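Local coordinates for protein oxidoreductase (Bordetella pertussis, PDB 3Q2K) that probably oxidises the sugar of UDP-N-acetylglucosaminuronic acid with NAD, in the biosynthesis of 2,3-diacetamido-2,3-dideoxy-D-mannuronic acid, at residues Gly202-Asn207 with Glu238-Gly243. Sequence-based numbering, arbitrary orientation.
With HP7 ((2S,3S,4R,5R,6R)-5-acetamido-6-[[[(2R,3S,4R,5R)-5-(2,4-dioxopyrimidin-1-yl)-3,4-dihydroxy-oxolan-2-yl]methoxy-hydroxy-phosphoryl]oxy-hydroxy-phosphoryl]oxy-3,4-dihydroxy-oxane-2-carboxylic acid), chain V.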
loop_
_atom_site.group_PDB
_atom_site.type_symbol
_atom_site.label_atom_id
_atom_site.label_comp_id
_atom_site.label_asym_id
_atom_site.label_seq_id
_atom_site.Cartn_x
_atom_site.Cartn_y
_atom_site.Cartn_z
ATOM N N GLY C 202 26.435 5.663 10.081
ATOM C CA GLY C 202 25.716 5.368 8.845
ATOM C C GLY C 202 26.651 4.650 7.894
ATOM O O GLY C 202 27.736 4.219 8.284
ATOM N N GLY C 203 26.256 4.523 6.634
ATOM C CA GLY C 203 27.016 3.712 5.686
ATOM C C GLY C 203 27.635 4.549 4.582
ATOM O O GLY C 203 27.793 5.761 4.748
ATOM N N ALA C 204 27.896 3.941 3.430
ATOM C CA ALA C 204 28.495 4.698 2.334
ATOM C C ALA C 204 27.873 6.064 2.027
ATOM O O ALA C 204 28.533 6.980 1.520
ATOM C CB ALA C 204 28.398 3.874 1.069
ATOM N N PHE C 205 26.552 6.149 2.159
ATOM C CA PHE C 205 25.829 7.352 1.740
ATOM C C PHE C 205 26.059 8.458 2.759
ATOM O O PHE C 205 26.436 9.569 2.389
ATOM C CB PHE C 205 24.314 7.156 1.569
ATOM C CG PHE C 205 23.931 6.609 0.225
ATOM C CD1 PHE C 205 23.618 7.457 -0.822
ATOM C CD2 PHE C 205 23.907 5.240 -0.005
ATOM C CE1 PHE C 205 23.240 6.945 -2.049
ATOM C CE2 PHE C 205 23.563 4.728 -1.240
ATOM C CZ PHE C 205 23.212 5.579 -2.264
ATOM N N MET C 206 25.847 8.121 4.029
ATOM C CA MET C 206 25.858 9.107 5.099
ATOM C C MET C 206 27.270 9.574 5.439
ATOM O O MET C 206 27.497 10.752 5.700
ATOM C CB MET C 206 25.207 8.548 6.362
ATOM C CG MET C 206 25.098 9.550 7.503
ATOM S SD MET C 206 24.002 8.808 8.727
ATOM C CE MET C 206 22.423 9.342 8.078
ATOM N N ASN C 207 28.243 8.670 5.392
ATOM C CA ASN C 207 29.616 9.077 5.657
ATOM C C ASN C 207 30.279 9.621 4.391
ATOM O O ASN C 207 30.323 10.838 4.211
ATOM C CB ASN C 207 30.416 7.964 6.341
ATOM C CG ASN C 207 31.775 8.443 6.757
ATOM O OD1 ASN C 207 32.344 9.224 5.998
ATOM N ND2 ASN C 207 32.255 8.048 7.934
ATOM N N GLU C 238 27.430 -2.494 9.984
ATOM C CA GLU C 238 25.975 -2.515 10.090
ATOM C C GLU C 238 25.208 -1.912 8.913
ATOM O O GLU C 238 24.129 -2.387 8.576
ATOM C CB GLU C 238 25.527 -1.794 11.357
ATOM C CG GLU C 238 26.090 -2.385 12.637
ATOM C CD GLU C 238 25.528 -1.673 13.855
ATOM O OE1 GLU C 238 24.950 -0.581 13.694
ATOM O OE2 GLU C 238 25.616 -2.171 14.992
ATOM N N ALA C 239 25.759 -0.855 8.327
ATOM C CA ALA C 239 25.096 0.046 7.392
ATOM C C ALA C 239 25.480 -0.439 6.007
ATOM O O ALA C 239 26.171 -1.450 5.864
ATOM C CB ALA C 239 25.673 1.463 7.593
ATOM N N GLU C 240 25.088 0.330 5.000
ATOM C CA GLU C 240 25.248 -0.186 3.642
ATOM C C GLU C 240 26.651 0.169 3.155
ATOM O O GLU C 240 27.164 1.197 3.590
ATOM C CB GLU C 240 24.211 0.433 2.704
ATOM C CG GLU C 240 24.657 1.796 2.182
ATOM C CD GLU C 240 24.434 2.912 3.188
ATOM O OE1 GLU C 240 23.834 2.645 4.247
ATOM O OE2 GLU C 240 24.833 4.076 2.958
ATOM N N ASP C 241 27.272 -0.654 2.309
ATOM C CA ASP C 241 28.539 -0.312 1.667
ATOM C C ASP C 241 28.302 -0.010 0.198
ATOM O O ASP C 241 29.216 0.457 -0.476
ATOM C CB ASP C 241 29.605 -1.414 1.783
ATOM C CG ASP C 241 29.164 -2.765 1.252
ATOM O OD1 ASP C 241 28.308 -2.872 0.349
ATOM O OD2 ASP C 241 29.726 -3.769 1.734
ATOM N N THR C 242 27.092 -0.275 -0.287
ATOM C CA THR C 242 26.800 -0.075 -1.696
ATOM C C THR C 242 25.339 0.331 -1.817
ATOM O O THR C 242 24.474 -0.218 -1.126
ATOM C CB THR C 242 26.936 -1.467 -2.336
ATOM O OG1 THR C 242 28.283 -1.916 -2.151
ATOM C CG2 THR C 242 26.545 -1.436 -3.795
ATOM N N GLY C 243 25.062 1.263 -2.720
ATOM C CA GLY C 243 23.677 1.567 -3.038
ATOM C C GLY C 243 23.469 2.474 -4.229
ATOM O O GLY C 243 24.400 2.994 -4.845
HETATM N N1 HP7 V . 41.124 4.543 0.911
HETATM C C2 HP7 V . 41.446 3.386 0.316
HETATM O O2 HP7 V . 41.563 2.279 0.880
HETATM N N3 HP7 V . 41.663 3.364 -1.009
HETATM C C4 HP7 V . 41.547 4.503 -1.723
HETATM O O4 HP7 V . 41.720 4.376 -2.953
HETATM C C5 HP7 V . 41.211 5.715 -1.122
HETATM C C6 HP7 V . 41.000 5.709 0.257
HETATM P PA HP7 V . 40.991 9.488 2.368
HETATM P PB HP7 V . 39.586 11.833 3.212
HETATM O "O'P" HP7 V . 36.429 7.645 4.545
HETATM O "O'Q" HP7 V . 36.388 8.425 6.518
HETATM C "C1'" HP7 V . 37.039 11.353 2.827
HETATM O O1A HP7 V . 41.102 9.756 0.883
HETATM O O1B HP7 V . 39.833 12.627 1.951
HETATM C C1C HP7 V . 40.895 4.509 2.354
HETATM C "C2'" HP7 V . 35.761 12.194 2.875
HETATM N "N2'" HP7 V . 35.928 13.608 2.571
HETATM O O2A HP7 V . 42.163 9.612 3.314
HETATM O O2B HP7 V . 40.341 12.055 4.496
HETATM C C2C HP7 V . 42.185 4.851 3.087
HETATM O O2C HP7 V . 42.196 4.075 4.285
HETATM C "C3'" HP7 V . 35.219 12.161 4.298
HETATM O "O3'" HP7 V . 34.011 12.919 4.502
HETATM O O3A HP7 V . 39.677 10.257 2.896
HETATM O O3B HP7 V . 38.028 12.048 3.588
HETATM C C3C HP7 V . 41.851 6.237 3.604
HETATM O O3C HP7 V . 42.635 6.451 4.775
HETATM C "C4'" HP7 V . 35.111 10.694 4.708
HETATM O "O4'" HP7 V . 34.603 10.698 6.047
HETATM C C4C HP7 V . 40.363 6.159 3.921
HETATM O O4C HP7 V . 39.925 5.486 2.743
HETATM C "C5'" HP7 V . 36.490 10.040 4.733
HETATM O "O5'" HP7 V . 36.936 10.033 3.381
HETATM C C5C HP7 V . 39.828 7.580 3.799
HETATM O O5C HP7 V . 40.360 8.020 2.549
HETATM C "C6'" HP7 V . 36.427 8.645 5.289
HETATM C "C7'" HP7 V . 35.920 14.061 1.321
HETATM O "O7'" HP7 V . 35.653 13.257 0.434
HETATM C "C8'" HP7 V . 36.220 15.502 1.016
#
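The sugar-binding loop of the C-terminal alpha/beta domain is pinned here to the residues leading into strand 242-249, with Ala-204 and Phe-205 both held by Glu-240. The backbone N of Ala-204 donates to the carbonyl O of Glu-240 over 2.8 Å, tilted 26° from the carbonyl plane. One residue on, the N of Phe-205 reaches Glu-240 OE2, also at 2.8 Å, in a nearly straight bond that meets the oxygen almost along its C-O axis. Glu-240 makes this second grip by folding back: CG sits between the backbone N and the carbonyl carbon (chi1 84°) and the chain bends at chi2, carrying the carboxylate toward the loop. Two partners hold this buried OE2, the N of Phe-205 and the hydroxyl of Tyr-356 on helix 342-361; the same hydroxyl also bonds to the N of Gly-203 and of Met-206.

The loop turns from Gly-203 into a helical turn, closed by the bond from Asn-207 N to Gly-203 O. At Gly-203 the approach is tight: Ala-239 CB lies 3.2 Å from its CA and packs against the glycine backbone. Beyond the turn, Asn-207 OD1 accepts a 2.7 Å hydrogen bond from O4' of the bound UDP-sugar, while its ND2 is held by Asp-201; the loop of this GFO/IDH/MocA-family enzyme thus carries a residue of the UDP-sugar pocket at its far end from the Glu-240 bonds. The Phe-205 and Glu-240 side chains cross at about a right angle, with ring and carboxylate planes 45° apart. Across the contact, Glu-240 and Gly-243 lie at the ring's edge: OE2 of Glu-240 is 3.3 Å from Phe-205 CD2, and the CA of Gly-243 is 3.6 Å from CE2. Asp-241 and Thr-242 form a classic beta bulge opposite Ala-231; the CB of Asp-241 points away from the loop, and its carboxylate accepts bonds from the backbone N of Leu-233 (OD1) and of Ala-234 and Arg-235 (OD2).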